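Local coordinates for PDZ domain protein (Parabacteroides distasonis, PDB 4L8N), which is of unknown function but joins PDZ domains at its two ends to a DUF4136 domain and can bind magnesium, at residues Lys47-Glu52 / Ile83-Ser88; Asp138-Gly143 / Arg257-Cys262; Phe145-Phe150 / Thr178-Lys183; Leu187-Tyr192 / Gly245-Asp250. All blocks are in the same frame, centred on the assembly; numbering follows the deposited sequence. Where two conformers were deposited one is given.

Overall arrangement
From the N terminus, contact 1 closes first, pairing strands 50-54 and 78-84 of the PDZ sheet across 30 intervening residues. Contact 2 opens next, and 113 residues lie between its segments; both contact 3 and contact 4 fall within that loop, one after the other, and none of the four cross. Contacts 3 and 4 are neighbours in one mixed sheet: strand 178-179 flanks 147-150, which flanks 186-196, which pairs with 240-250, and 258-268 follows. The 138-143 loop lies against the start of that last strand. Contact 1 meets this DUF4136 region where L86 packs on F142 and G143, the centres of contacts 1 and 2 being about 17 Å apart.

Contact 1 of 4, residues Lys47-Glu52 / Ile83-Ser88; sequences KYDVIE and ISNLSS
The amide of N85 and the carboxylate of D49 lie side by side, their planes turned 35° apart. D49 OD1 lies in the amide plane and takes a bond from N85 ND2 at 2.9 Å, nearly straight at 169°; relative to the carboxylate, the same ND2 stands above the plane. N85 CG lies between its backbone N and carbonyl carbon (chi1 54°), which turns the amide to D49. I83 crosses D49 at about a right angle and rests its CG2 on D49 CG (3.5 Å). N85 OD1 accepts from S87 N, an Asx turn, and from S88 N, an Asx motif, just past the strand. These strands, 50-54 and 78-84, are antiparallel neighbours in the PDZ sheet. V50 and S84 form a hydrogen-bonded pair (V50 N to S84 O 2.8 Å, S84 N to V50 O 3.0 Å). The next, non-hydrogen-bonded pair puts I51 CG1 against I83 CD1 at 3.7 Å, on a face where I31 of strand 29-34 also touches I51. S84 OG donates to the anti lone pair of E52 OE2 at 2.7 Å, while E52 OE1 forms a salt bridge with K28.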
loop_
_atom_site.group_PDB
_atom_site.type_symbol
_atom_site.label_atom_id
_atom_site.label_comp_id
_atom_site.label_asym_id
_atom_site.label_seq_id
_atom_site.Cartn_x
_atom_site.Cartn_y
_atom_site.Cartn_z
ATOM N N LYS A 47 -22.306 -1.496 18.969
ATOM C CA LYS A 47 -21.723 -1.495 17.633
ATOM C C LYS A 47 -21.412 -2.916 17.175
ATOM O O LYS A 47 -20.935 -3.740 17.979
ATOM C CB LYS A 47 -20.398 -0.709 17.647
ATOM C CG LYS A 47 -20.468 0.762 17.300
ATOM C CD LYS A 47 -19.036 1.351 17.438
ATOM C CE LYS A 47 -18.723 2.461 16.477
ATOM N NZ LYS A 47 -19.296 3.760 16.928
ATOM N N TYR A 48 -21.678 -3.189 15.884
ATOM C CA TYR A 48 -21.386 -4.427 15.142
ATOM C C TYR A 48 -22.337 -5.559 15.535
ATOM O O TYR A 48 -22.181 -6.677 15.049
ATOM C CB TYR A 48 -19.872 -4.819 15.191
ATOM C CG TYR A 48 -18.984 -3.611 14.915
ATOM C CD1 TYR A 48 -19.193 -2.808 13.791
ATOM C CD2 TYR A 48 -18.038 -3.190 15.846
ATOM C CE1 TYR A 48 -18.476 -1.628 13.597
ATOM C CE2 TYR A 48 -17.295 -2.028 15.650
ATOM C CZ TYR A 48 -17.511 -1.251 14.519
ATOM O OH TYR A 48 -16.771 -0.106 14.317
ATOM N N ASP A 49 -23.412 -5.233 16.282
ATOM C CA ASP A 49 -24.487 -6.171 16.584
ATOM C C ASP A 49 -25.177 -6.517 15.289
ATOM O O ASP A 49 -25.278 -5.650 14.403
ATOM C CB ASP A 49 -25.519 -5.562 17.571
ATOM C CG ASP A 49 -25.244 -5.765 19.046
ATOM O OD1 ASP A 49 -24.248 -6.441 19.374
ATOM O OD2 ASP A 49 -26.028 -5.238 19.879
ATOM N N VAL A 50 -25.642 -7.784 15.173
ATOM C CA VAL A 50 -26.354 -8.289 14.000
ATOM C C VAL A 50 -27.831 -8.461 14.343
ATOM O O VAL A 50 -28.169 -9.210 15.263
ATOM C CB VAL A 50 -25.737 -9.598 13.466
ATOM C CG1 VAL A 50 -26.582 -10.188 12.339
ATOM C CG2 VAL A 50 -24.311 -9.369 12.989
ATOM N N ILE A 51 -28.708 -7.763 13.605
ATOM C CA ILE A 51 -30.153 -7.918 13.781
ATOM C C ILE A 51 -30.563 -9.214 13.051
ATOM O O ILE A 51 -30.505 -9.287 11.816
ATOM C CB ILE A 51 -30.974 -6.694 13.316
ATOM C CG1 ILE A 51 -30.543 -5.403 14.060
ATOM C CG2 ILE A 51 -32.492 -6.983 13.449
ATOM C CD1 ILE A 51 -31.222 -4.161 13.591
ATOM N N GLU A 52 -30.891 -10.249 13.826
ATOM C CA GLU A 52 -31.271 -11.551 13.286
ATOM C C GLU A 52 -32.763 -11.592 12.968
ATOM O O GLU A 52 -33.151 -12.107 11.918
ATOM C CB GLU A 52 -30.895 -12.684 14.258
ATOM C CG GLU A 52 -29.397 -12.856 14.463
ATOM C CD GLU A 52 -28.624 -13.566 13.370
ATOM O OE1 GLU A 52 -29.257 -14.131 12.448
ATOM O OE2 GLU A 52 -27.375 -13.579 13.454
ATOM N N ILE A 83 -30.873 -10.219 18.611
ATOM C CA ILE A 83 -29.519 -9.822 18.283
ATOM C C ILE A 83 -28.530 -10.974 18.421
ATOM O O ILE A 83 -28.701 -11.848 19.263
ATOM C CB ILE A 83 -29.086 -8.616 19.185
ATOM C CG1 ILE A 83 -29.946 -7.329 18.970
ATOM C CG2 ILE A 83 -27.588 -8.316 19.081
ATOM C CD1 ILE A 83 -29.966 -6.672 17.534
ATOM N N SER A 84 -27.467 -10.930 17.607
ATOM C CA SER A 84 -26.302 -11.781 17.725
ATOM C C SER A 84 -25.034 -10.902 17.613
ATOM O O SER A 84 -25.004 -9.891 16.893
ATOM C CB SER A 84 -26.307 -12.929 16.718
ATOM O OG SER A 84 -25.824 -12.587 15.432
ATOM N N ASN A 85 -24.013 -11.281 18.378
ATOM C CA ASN A 85 -22.691 -10.664 18.404
ATOM C C ASN A 85 -21.662 -11.700 18.901
ATOM O O ASN A 85 -21.962 -12.900 18.953
ATOM C CB ASN A 85 -22.697 -9.405 19.269
ATOM C CG ASN A 85 -23.205 -9.613 20.657
ATOM O OD1 ASN A 85 -22.971 -10.640 21.281
ATOM N ND2 ASN A 85 -23.961 -8.661 21.150
ATOM N N LEU A 86 -20.468 -11.242 19.276
ATOM C CA LEU A 86 -19.379 -12.099 19.746
ATOM C C LEU A 86 -19.563 -12.532 21.220
ATOM O O LEU A 86 -18.940 -13.506 21.640
ATOM C CB LEU A 86 -18.027 -11.398 19.524
ATOM C CG LEU A 86 -17.672 -11.042 18.054
ATOM C CD1 LEU A 86 -16.352 -10.261 17.985
ATOM C CD2 LEU A 86 -17.579 -12.286 17.188
ATOM N N SER A 87 -20.441 -11.850 21.986
ATOM C CA SER A 87 -20.759 -12.214 23.374
ATOM C C SER A 87 -21.750 -13.373 23.389
ATOM O O SER A 87 -21.518 -14.343 24.110
ATOM C CB SER A 87 -21.328 -11.026 24.143
ATOM O OG SER A 87 -20.357 -10.431 24.985
ATOM N N SER A 88 -22.827 -13.309 22.572
ATOM C CA SER A 88 -23.800 -14.401 22.527
ATOM C C SER A 88 -24.355 -14.679 21.108
ATOM O O SER A 88 -24.485 -13.761 20.301
ATOM C CB SER A 88 -24.961 -14.120 23.477
ATOM O OG SER A 88 -25.696 -12.992 23.038
#

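Contact 2 of 4, residues Asp138-Gly143 / Arg257-Cys262; sequences DGVDFG and RVLWEC
R257 NH1 donates to D138 OD2 at 3.1 Å, the shortest polar bond between these segments and part of a salt bridge. With an N-H...O angle of 165° it is fairly straight: OD2 lies close to the guanidinium plane, at its edge, and is met on its anti side, although the carboxylate and guanidinium planes are 45° apart. The arginine chain runs extended from the backbone and bends at chi3 (63°), which turns the head toward the loop. There V140 comes from the opposite direction and sets CG1 against NH2 at 3.7 Å. NH2 has its own charged partner, D250 of strand 240-250, so the buried guanidinium joins two carboxylates. A leucine in place of R257 would probably leave D138 and D250 each without its charged mate. This places the loop between strands 123-135 and 147-150 of the DUF4136 region against the start of strand 258-268. Further along, apolar contacts take over: V140 CG1 is 4.1 Å from L259 CD2, and F142 slides past L259 in the opposite direction, CE1 to CB 3.9 Å. F142 CE2 also reaches W260 CD1 at 4.3 Å. Separately, the backbone oxygen L259 O approaches F142 CZ obliquely at 3.6 Å. Y289 meets both aromatic residues, edge-to-face with W260, whose NE1 bonds T292 OG1. Next to F142, D141 OD1 accepts from G143 N in an Asx turn.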
loop_
_atom_site.group_PDB
_atom_site.type_symbol
_atom_site.label_atom_id
_atom_site.label_comp_id
_atom_site.label_asym_id
_atom_site.label_seq_id
_atom_site.Cartn_x
_atom_site.Cartn_y
_atom_site.Cartn_z
ATOM N N ASP A 138 -12.898 -18.072 2.642
ATOM C CA ASP A 138 -13.928 -18.997 3.149
ATOM C C ASP A 138 -14.991 -18.169 3.864
ATOM O O ASP A 138 -14.652 -17.260 4.626
ATOM C CB ASP A 138 -13.321 -20.062 4.082
ATOM C CG ASP A 138 -12.196 -20.877 3.466
ATOM O OD1 ASP A 138 -12.201 -21.066 2.224
ATOM O OD2 ASP A 138 -11.312 -21.332 4.220
ATOM N N GLY A 139 -16.253 -18.473 3.592
ATOM C CA GLY A 139 -17.395 -17.747 4.143
ATOM C C GLY A 139 -17.808 -18.133 5.550
ATOM O O GLY A 139 -19.008 -18.125 5.860
ATOM N N VAL A 140 -16.815 -18.424 6.423
ATOM C CA VAL A 140 -17.032 -18.815 7.802
ATOM C C VAL A 140 -17.472 -17.622 8.647
ATOM O O VAL A 140 -16.868 -16.553 8.579
ATOM C CB VAL A 140 -15.800 -19.536 8.396
ATOM C CG1 VAL A 140 -14.609 -18.604 8.604
ATOM C CG2 VAL A 140 -16.159 -20.265 9.684
ATOM N N ASP A 141 -18.516 -17.818 9.468
ATOM C CA ASP A 141 -18.982 -16.802 10.395
ATOM C C ASP A 141 -17.972 -16.648 11.558
ATOM O O ASP A 141 -17.647 -17.625 12.240
ATOM C CB ASP A 141 -20.389 -17.112 10.921
ATOM C CG ASP A 141 -21.071 -15.841 11.392
ATOM O OD1 ASP A 141 -20.832 -15.429 12.551
ATOM O OD2 ASP A 141 -21.730 -15.184 10.563
ATOM N N PHE A 142 -17.469 -15.414 11.761
ATOM C CA PHE A 142 -16.508 -15.067 12.818
ATOM C C PHE A 142 -17.098 -15.289 14.221
ATOM O O PHE A 142 -16.341 -15.437 15.175
ATOM C CB PHE A 142 -15.984 -13.617 12.662
ATOM C CG PHE A 142 -15.043 -13.386 11.497
ATOM C CD1 PHE A 142 -14.355 -14.451 10.905
ATOM C CD2 PHE A 142 -14.796 -12.103 11.026
ATOM C CE1 PHE A 142 -13.478 -14.234 9.838
ATOM C CE2 PHE A 142 -13.903 -11.891 9.968
ATOM C CZ PHE A 142 -13.254 -12.963 9.385
ATOM N N GLY A 143 -18.420 -15.362 14.322
ATOM C CA GLY A 143 -19.117 -15.659 15.571
ATOM C C GLY A 143 -18.875 -17.072 16.095
ATOM O O GLY A 143 -19.210 -17.361 17.242
ATOM N N ARG A 257 -5.314 -21.551 9.486
ATOM C CA ARG A 257 -5.941 -20.619 8.539
ATOM C C ARG A 257 -6.024 -19.243 9.169
ATOM O O ARG A 257 -6.540 -19.104 10.279
ATOM C CB ARG A 257 -7.354 -21.121 8.149
ATOM C CG ARG A 257 -8.191 -20.165 7.300
ATOM C CD ARG A 257 -9.570 -20.727 6.994
ATOM N NE ARG A 257 -10.366 -20.922 8.209
ATOM C CZ ARG A 257 -11.672 -21.174 8.239
ATOM N NH1 ARG A 257 -12.362 -21.287 7.112
ATOM N NH2 ARG A 257 -12.297 -21.326 9.396
ATOM N N VAL A 258 -5.501 -18.225 8.467
ATOM C CA VAL A 258 -5.589 -16.846 8.931
ATOM C C VAL A 258 -6.984 -16.358 8.571
ATOM O O VAL A 258 -7.360 -16.352 7.389
ATOM C CB VAL A 258 -4.468 -15.936 8.372
ATOM C CG1 VAL A 258 -4.688 -14.487 8.802
ATOM C CG2 VAL A 258 -3.099 -16.430 8.824
ATOM N N LEU A 259 -7.776 -16.025 9.605
ATOM C CA LEU A 259 -9.159 -15.568 9.445
ATOM C C LEU A 259 -9.208 -14.104 9.058
ATOM O O LEU A 259 -9.961 -13.715 8.165
ATOM C CB LEU A 259 -9.971 -15.773 10.738
ATOM C CG LEU A 259 -10.088 -17.188 11.297
ATOM C CD1 LEU A 259 -10.714 -17.147 12.644
ATOM C CD2 LEU A 259 -10.968 -18.070 10.421
ATOM N N TRP A 260 -8.403 -13.306 9.736
ATOM C CA TRP A 260 -8.372 -11.862 9.610
ATOM C C TRP A 260 -6.972 -11.365 9.943
ATOM O O TRP A 260 -6.338 -11.847 10.911
ATOM C CB TRP A 260 -9.411 -11.284 10.607
ATOM C CG TRP A 260 -9.626 -9.794 10.577
ATOM C CD1 TRP A 260 -10.631 -9.133 9.935
ATOM C CD2 TRP A 260 -8.954 -8.817 11.381
ATOM N NE1 TRP A 260 -10.589 -7.797 10.236
ATOM C CE2 TRP A 260 -9.558 -7.568 11.112
ATOM C CE3 TRP A 260 -7.882 -8.868 12.289
ATOM C CZ2 TRP A 260 -9.151 -6.392 11.741
ATOM C CZ3 TRP A 260 -7.439 -7.689 12.860
ATOM C CH2 TRP A 260 -8.105 -6.479 12.625
ATOM N N GLU A 261 -6.492 -10.411 9.126
ATOM C CA GLU A 261 -5.180 -9.799 9.261
ATOM C C GLU A 261 -5.293 -8.338 8.902
ATOM O O GLU A 261 -5.937 -7.991 7.911
ATOM C CB GLU A 261 -4.138 -10.528 8.368
ATOM C CG GLU A 261 -2.679 -10.145 8.632
ATOM C CD GLU A 261 -1.608 -10.913 7.873
ATOM O OE1 GLU A 261 -1.563 -12.156 8.000
ATOM O OE2 GLU A 261 -0.766 -10.271 7.206
ATOM N N CYS A 262 -4.727 -7.480 9.751
ATOM C CA CYS A 262 -4.689 -6.042 9.549
ATOM C C CYS A 262 -3.262 -5.572 9.698
ATOM O O CYS A 262 -2.606 -5.855 10.712
ATOM C CB CYS A 262 -5.631 -5.295 10.485
ATOM S SG CYS A 262 -5.864 -3.548 10.045
#

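Contact 3 of 4, residues Phe145-Phe150 / Thr178-Lys183; sequences FKTFAF and TVDIAK
Three backbone hydrogen bonds pair F145-F150 with T178-K183 in parallel: T178 N to K146 O at 3.1 Å, F148 N to T178 O at 2.9 Å and D180 N to F148 O at 3.0 Å. T147 faces T178 and F148 faces V179, as expected of the two strands of a beta-alpha-beta unit whose connection is helix 158-175. Apolar contact differs on the two faces. Toward the helix, F148 CG sits between the backbone N and the carbonyl carbon, a torsion (chi1 68°) that swings the ring toward 178-179 and brings CZ to V179 CG2 at 3.5 Å; V179 CA lies over one ring face, near the rim. L172 and E169 of the helix touch that phenylalanine too. On the other face T147 and T178 lie side by side, CG2 to CG2 3.7 Å. A149 CB makes a separate van der Waals contact with D180 O at 3.6 Å. One water is 2.9 Å from T147 OG1 and donates to D180 OD2 at 2.8 Å, while D185 N bonds the same hydroxyl. The chemistry thus divides by face, with an aromatic contact on the helix side and a hydrated one opposite, at an outermost strand of the sheet.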
loop_
_atom_site.group_PDB
_atom_site.type_symbol
_atom_site.label_atom_id
_atom_site.label_comp_id
_atom_site.label_asym_id
_atom_site.label_seq_id
_atom_site.Cartn_x
_atom_site.Cartn_y
_atom_site.Cartn_z
ATOM N N PHE A 145 -15.976 -18.289 16.706
ATOM C CA PHE A 145 -14.750 -18.200 17.488
ATOM C C PHE A 145 -14.986 -17.289 18.684
ATOM O O PHE A 145 -15.200 -16.094 18.520
ATOM C CB PHE A 145 -13.614 -17.704 16.570
ATOM C CG PHE A 145 -13.534 -18.499 15.281
ATOM C CD1 PHE A 145 -12.874 -19.724 15.239
ATOM C CD2 PHE A 145 -14.167 -18.051 14.126
ATOM C CE1 PHE A 145 -12.828 -20.475 14.058
ATOM C CE2 PHE A 145 -14.148 -18.820 12.951
ATOM C CZ PHE A 145 -13.474 -20.024 12.926
ATOM N N LYS A 146 -14.986 -17.861 19.887
ATOM C CA LYS A 146 -15.328 -17.119 21.096
ATOM C C LYS A 146 -14.136 -16.838 22.043
ATOM O O LYS A 146 -14.239 -15.948 22.896
ATOM C CB LYS A 146 -16.434 -17.880 21.859
ATOM C CG LYS A 146 -17.743 -18.126 21.061
ATOM C CD LYS A 146 -18.625 -16.856 20.878
ATOM C CE LYS A 146 -20.033 -17.173 20.407
ATOM N NZ LYS A 146 -20.874 -15.948 20.249
ATOM N N THR A 147 -13.029 -17.582 21.910
ATOM C CA THR A 147 -11.884 -17.467 22.814
ATOM C C THR A 147 -10.565 -17.260 22.071
ATOM O O THR A 147 -10.385 -17.706 20.924
ATOM C CB THR A 147 -11.767 -18.703 23.778
ATOM O OG1 THR A 147 -11.352 -19.872 23.069
ATOM C CG2 THR A 147 -13.052 -18.991 24.544
ATOM N N PHE A 148 -9.620 -16.605 22.766
ATOM C CA PHE A 148 -8.325 -16.319 22.194
ATOM C C PHE A 148 -7.206 -16.448 23.216
ATOM O O PHE A 148 -7.432 -16.536 24.416
ATOM C CB PHE A 148 -8.323 -14.908 21.575
ATOM C CG PHE A 148 -8.422 -13.772 22.568
ATOM C CD1 PHE A 148 -9.646 -13.429 23.142
ATOM C CD2 PHE A 148 -7.304 -13.014 22.894
ATOM C CE1 PHE A 148 -9.733 -12.407 24.077
ATOM C CE2 PHE A 148 -7.393 -11.983 23.819
ATOM C CZ PHE A 148 -8.608 -11.675 24.393
ATOM N N ALA A 149 -5.986 -16.473 22.703
ATOM C CA ALA A 149 -4.736 -16.488 23.442
ATOM C C ALA A 149 -3.679 -15.888 22.535
ATOM O O ALA A 149 -3.873 -15.842 21.318
ATOM C CB ALA A 149 -4.368 -17.898 23.876
ATOM N N PHE A 150 -2.603 -15.376 23.115
ATOM C CA PHE A 150 -1.540 -14.786 22.318
ATOM C C PHE A 150 -0.495 -15.813 22.005
ATOM O O PHE A 150 -0.293 -16.738 22.789
ATOM C CB PHE A 150 -0.931 -13.580 23.039
ATOM C CG PHE A 150 -1.958 -12.483 23.164
ATOM C CD1 PHE A 150 -2.209 -11.618 22.100
ATOM C CD2 PHE A 150 -2.738 -12.367 24.307
ATOM C CE1 PHE A 150 -3.191 -10.631 22.198
ATOM C CE2 PHE A 150 -3.743 -11.401 24.391
ATOM C CZ PHE A 150 -3.953 -10.527 23.341
ATOM N N THR A 178 -13.197 -13.918 24.926
ATOM C CA THR A 178 -12.611 -14.201 26.222
ATOM C C THR A 178 -11.278 -14.974 26.071
ATOM O O THR A 178 -11.079 -15.725 25.105
ATOM C CB THR A 178 -13.646 -14.884 27.113
ATOM O OG1 THR A 178 -13.022 -15.242 28.338
ATOM C CG2 THR A 178 -14.326 -16.099 26.454
ATOM N N VAL A 179 -10.340 -14.718 27.003
ATOM C CA VAL A 179 -9.038 -15.390 27.013
ATOM C C VAL A 179 -9.201 -16.843 27.546
ATOM O O VAL A 179 -9.964 -17.099 28.493
ATOM C CB VAL A 179 -7.971 -14.614 27.838
ATOM C CG1 VAL A 179 -6.596 -15.260 27.716
ATOM C CG2 VAL A 179 -7.902 -13.142 27.456
ATOM N N ASP A 180 -8.486 -17.781 26.906
ATOM C CA ASP A 180 -8.361 -19.183 27.283
ATOM C C ASP A 180 -7.002 -19.632 26.781
ATOM O O ASP A 180 -6.860 -19.861 25.586
ATOM C CB ASP A 180 -9.516 -20.038 26.713
ATOM C CG ASP A 180 -9.465 -21.528 27.051
ATOM O OD1 ASP A 180 -8.919 -21.884 28.124
ATOM O OD2 ASP A 180 -10.010 -22.328 26.272
ATOM N N ILE A 181 -5.986 -19.692 27.664
ATOM C CA ILE A 181 -4.620 -20.063 27.251
ATOM C C ILE A 181 -4.527 -21.568 26.961
ATOM O O ILE A 181 -3.695 -21.999 26.160
ATOM C CB ILE A 181 -3.553 -19.614 28.300
ATOM C CG1 ILE A 181 -3.590 -18.084 28.534
ATOM C CG2 ILE A 181 -2.130 -20.059 27.882
ATOM C CD1 ILE A 181 -2.943 -17.641 29.856
ATOM N N ALA A 182 -5.389 -22.353 27.601
ATOM C CA ALA A 182 -5.417 -23.800 27.456
ATOM C C ALA A 182 -5.866 -24.239 26.056
ATOM O O ALA A 182 -5.063 -24.821 25.328
ATOM C CB ALA A 182 -6.319 -24.407 28.516
ATOM N N LYS A 183 -7.114 -23.947 25.661
ATOM C CA LYS A 183 -7.611 -24.392 24.358
ATOM C C LYS A 183 -8.302 -23.229 23.610
ATOM O O LYS A 183 -9.530 -23.243 23.441
ATOM C CB LYS A 183 -8.559 -25.601 24.553
ATOM C CG LYS A 183 -8.300 -26.736 23.593
ATOM C CD LYS A 183 -9.244 -27.904 23.852
ATOM C CE LYS A 183 -9.179 -28.964 22.774
ATOM N NZ LYS A 183 -7.809 -29.527 22.603
HETATM O O HOH W 1 -12.105 -22.238 24.478
#

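Contact 4 of 4, residues Leu187-Tyr192 / Gly245-Asp250; sequences LIQTFY and GIRIID
F191 turns its ring across to the neighbouring strand because CG sits between the backbone N and the carbonyl carbon (chi1 54°), while R247 leaves with CG anti to its backbone N and bends at chi3 (-109°). The guanidinium therefore lies almost flat on one face of the ring, planes 23° apart and centres 4.4 Å apart, an off-centre cation-pi stack; R247 was modelled in two conformers, so this holds for one of them. On the ring's opposite face G245 CA makes a CH-pi contact, 3.8 Å from the centroid. An alanine in place of F191 is likely to uncover G245 CA and leave the guanidinium held through NE by E261 but without the ring beneath it. Behind these groups lies an antiparallel ladder, 187-192 on 245-250, with three hydrogen-bonded pairs: L187 with I249, Q189 with R247 and F191 with G245, F191 O accepting from G245 N at 2.8 Å. On the other face, helix 158-175 touches I188 and T190, and helix 274-285 touches I246. The F191 face is thus amphipathic, with polar groups of Q189 and R247 among L187, I249 and F191, and Q189 OE1 reaching S137 OG of the second subunit.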
loop_
_atom_site.group_PDB
_atom_site.type_symbol
_atom_site.label_atom_id
_atom_site.label_comp_id
_atom_site.label_asym_id
_atom_site.label_seq_id
_atom_site.Cartn_x
_atom_site.Cartn_y
_atom_site.Cartn_z
ATOM N N LEU A 187 -5.698 -17.861 17.866
ATOM C CA LEU A 187 -4.381 -17.441 18.295
ATOM C C LEU A 187 -4.097 -16.043 17.708
ATOM O O LEU A 187 -4.296 -15.840 16.502
ATOM C CB LEU A 187 -3.344 -18.465 17.843
ATOM C CG LEU A 187 -1.933 -18.302 18.421
ATOM C CD1 LEU A 187 -1.867 -18.834 19.863
ATOM C CD2 LEU A 187 -0.908 -19.024 17.527
ATOM N N ILE A 188 -3.681 -15.074 18.553
ATOM C CA ILE A 188 -3.343 -13.736 18.051
ATOM C C ILE A 188 -1.820 -13.649 17.883
ATOM O O ILE A 188 -1.067 -14.049 18.771
ATOM C CB ILE A 188 -3.954 -12.555 18.882
ATOM C CG1 ILE A 188 -5.457 -12.364 18.556
ATOM C CG2 ILE A 188 -3.260 -11.232 18.557
ATOM C CD1 ILE A 188 -6.354 -13.235 19.198
ATOM N N GLN A 189 -1.385 -13.170 16.717
ATOM C CA GLN A 189 0.022 -12.998 16.360
ATOM C C GLN A 189 0.275 -11.579 15.858
ATOM O O GLN A 189 -0.495 -11.047 15.062
ATOM C CB GLN A 189 0.432 -14.026 15.290
ATOM C CG GLN A 189 1.941 -14.299 15.200
ATOM C CD GLN A 189 2.264 -15.667 14.597
ATOM O OE1 GLN A 189 2.139 -15.898 13.377
ATOM N NE2 GLN A 189 2.694 -16.610 15.446
ATOM N N THR A 190 1.344 -10.952 16.340
ATOM C CA THR A 190 1.674 -9.609 15.870
ATOM C C THR A 190 3.024 -9.604 15.232
ATOM O O THR A 190 3.935 -10.341 15.624
ATOM C CB THR A 190 1.565 -8.522 16.938
ATOM O OG1 THR A 190 2.300 -8.882 18.105
ATOM C CG2 THR A 190 0.145 -8.221 17.282
ATOM N N PHE A 191 3.118 -8.792 14.205
ATOM C CA PHE A 191 4.341 -8.529 13.496
ATOM C C PHE A 191 4.525 -6.998 13.442
ATOM O O PHE A 191 3.557 -6.235 13.450
ATOM C CB PHE A 191 4.361 -9.211 12.118
ATOM C CG PHE A 191 3.194 -8.910 11.209
ATOM C CD1 PHE A 191 1.944 -9.481 11.439
ATOM C CD2 PHE A 191 3.356 -8.105 10.091
ATOM C CE1 PHE A 191 0.879 -9.241 10.567
ATOM C CE2 PHE A 191 2.301 -7.883 9.216
ATOM C CZ PHE A 191 1.070 -8.456 9.455
ATOM N N TYR A 192 5.776 -6.566 13.474
ATOM C CA TYR A 192 6.144 -5.148 13.494
ATOM C C TYR A 192 7.544 -4.970 12.939
ATOM O O TYR A 192 8.356 -5.895 12.975
ATOM C CB TYR A 192 6.053 -4.566 14.927
ATOM C CG TYR A 192 6.699 -5.451 15.970
ATOM C CD1 TYR A 192 8.067 -5.387 16.216
ATOM C CD2 TYR A 192 5.953 -6.398 16.667
ATOM C CE1 TYR A 192 8.680 -6.246 17.128
ATOM C CE2 TYR A 192 6.547 -7.233 17.614
ATOM C CZ TYR A 192 7.914 -7.155 17.837
ATOM O OH TYR A 192 8.521 -7.985 18.746
ATOM N N GLY A 245 1.256 -5.038 12.413
ATOM C CA GLY A 245 0.182 -5.941 12.029
ATOM C C GLY A 245 -0.368 -6.816 13.133
ATOM O O GLY A 245 0.332 -7.136 14.101
ATOM N N ILE A 246 -1.657 -7.181 12.986
ATOM C CA ILE A 246 -2.385 -8.104 13.860
ATOM C C ILE A 246 -2.844 -9.270 12.958
ATOM O O ILE A 246 -3.416 -9.038 11.884
ATOM C CB ILE A 246 -3.563 -7.437 14.652
ATOM C CG1 ILE A 246 -3.104 -6.199 15.459
ATOM C CG2 ILE A 246 -4.289 -8.441 15.560
ATOM C CD1 ILE A 246 -4.271 -5.269 15.974
ATOM N N ARG A 247 -2.558 -10.509 13.402
ATOM C CA ARG A 247 -2.928 -11.738 12.705
ATOM C C ARG A 247 -3.835 -12.549 13.613
ATOM O O ARG A 247 -3.449 -12.835 14.751
ATOM C CB ARG A 247 -1.667 -12.534 12.310
ATOM C CG ARG A 247 -1.824 -13.391 11.054
ATOM C CD ARG A 247 -0.516 -14.070 10.650
ATOM N NE ARG A 247 0.065 -13.505 9.427
ATOM C CZ ARG A 247 1.224 -12.855 9.372
ATOM N NH1 ARG A 247 1.961 -12.702 10.467
ATOM N NH2 ARG A 247 1.661 -12.362 8.219
ATOM N N ILE A 248 -5.080 -12.881 13.141
ATOM C CA ILE A 248 -6.036 -13.688 13.945
ATOM C C ILE A 248 -6.112 -15.096 13.308
ATOM O O ILE A 248 -6.730 -15.271 12.248
ATOM C CB ILE A 248 -7.446 -13.029 14.144
ATOM C CG1 ILE A 248 -7.353 -11.669 14.883
ATOM C CG2 ILE A 248 -8.433 -14.016 14.833
ATOM C CD1 ILE A 248 -8.701 -10.914 15.098
ATOM N N ILE A 249 -5.437 -16.082 13.935
ATOM C CA ILE A 249 -5.313 -17.436 13.383
ATOM C C ILE A 249 -6.292 -18.427 14.030
ATOM O O ILE A 249 -6.266 -18.634 15.243
ATOM C CB ILE A 249 -3.835 -17.958 13.493
ATOM C CG1 ILE A 249 -2.812 -16.975 12.884
ATOM C CG2 ILE A 249 -3.677 -19.347 12.866
ATOM C CD1 ILE A 249 -1.718 -16.661 13.817
ATOM N N ASP A 250 -7.090 -19.092 13.184
ATOM C CA ASP A 250 -8.045 -20.147 13.530
ATOM C C ASP A 250 -7.323 -21.354 14.117
ATOM O O ASP A 250 -6.333 -21.813 13.539
ATOM C CB ASP A 250 -8.799 -20.559 12.257
ATOM C CG ASP A 250 -9.834 -21.670 12.359
ATOM O OD1 ASP A 250 -10.134 -22.108 13.495
ATOM O OD2 ASP A 250 -10.357 -22.092 11.296
#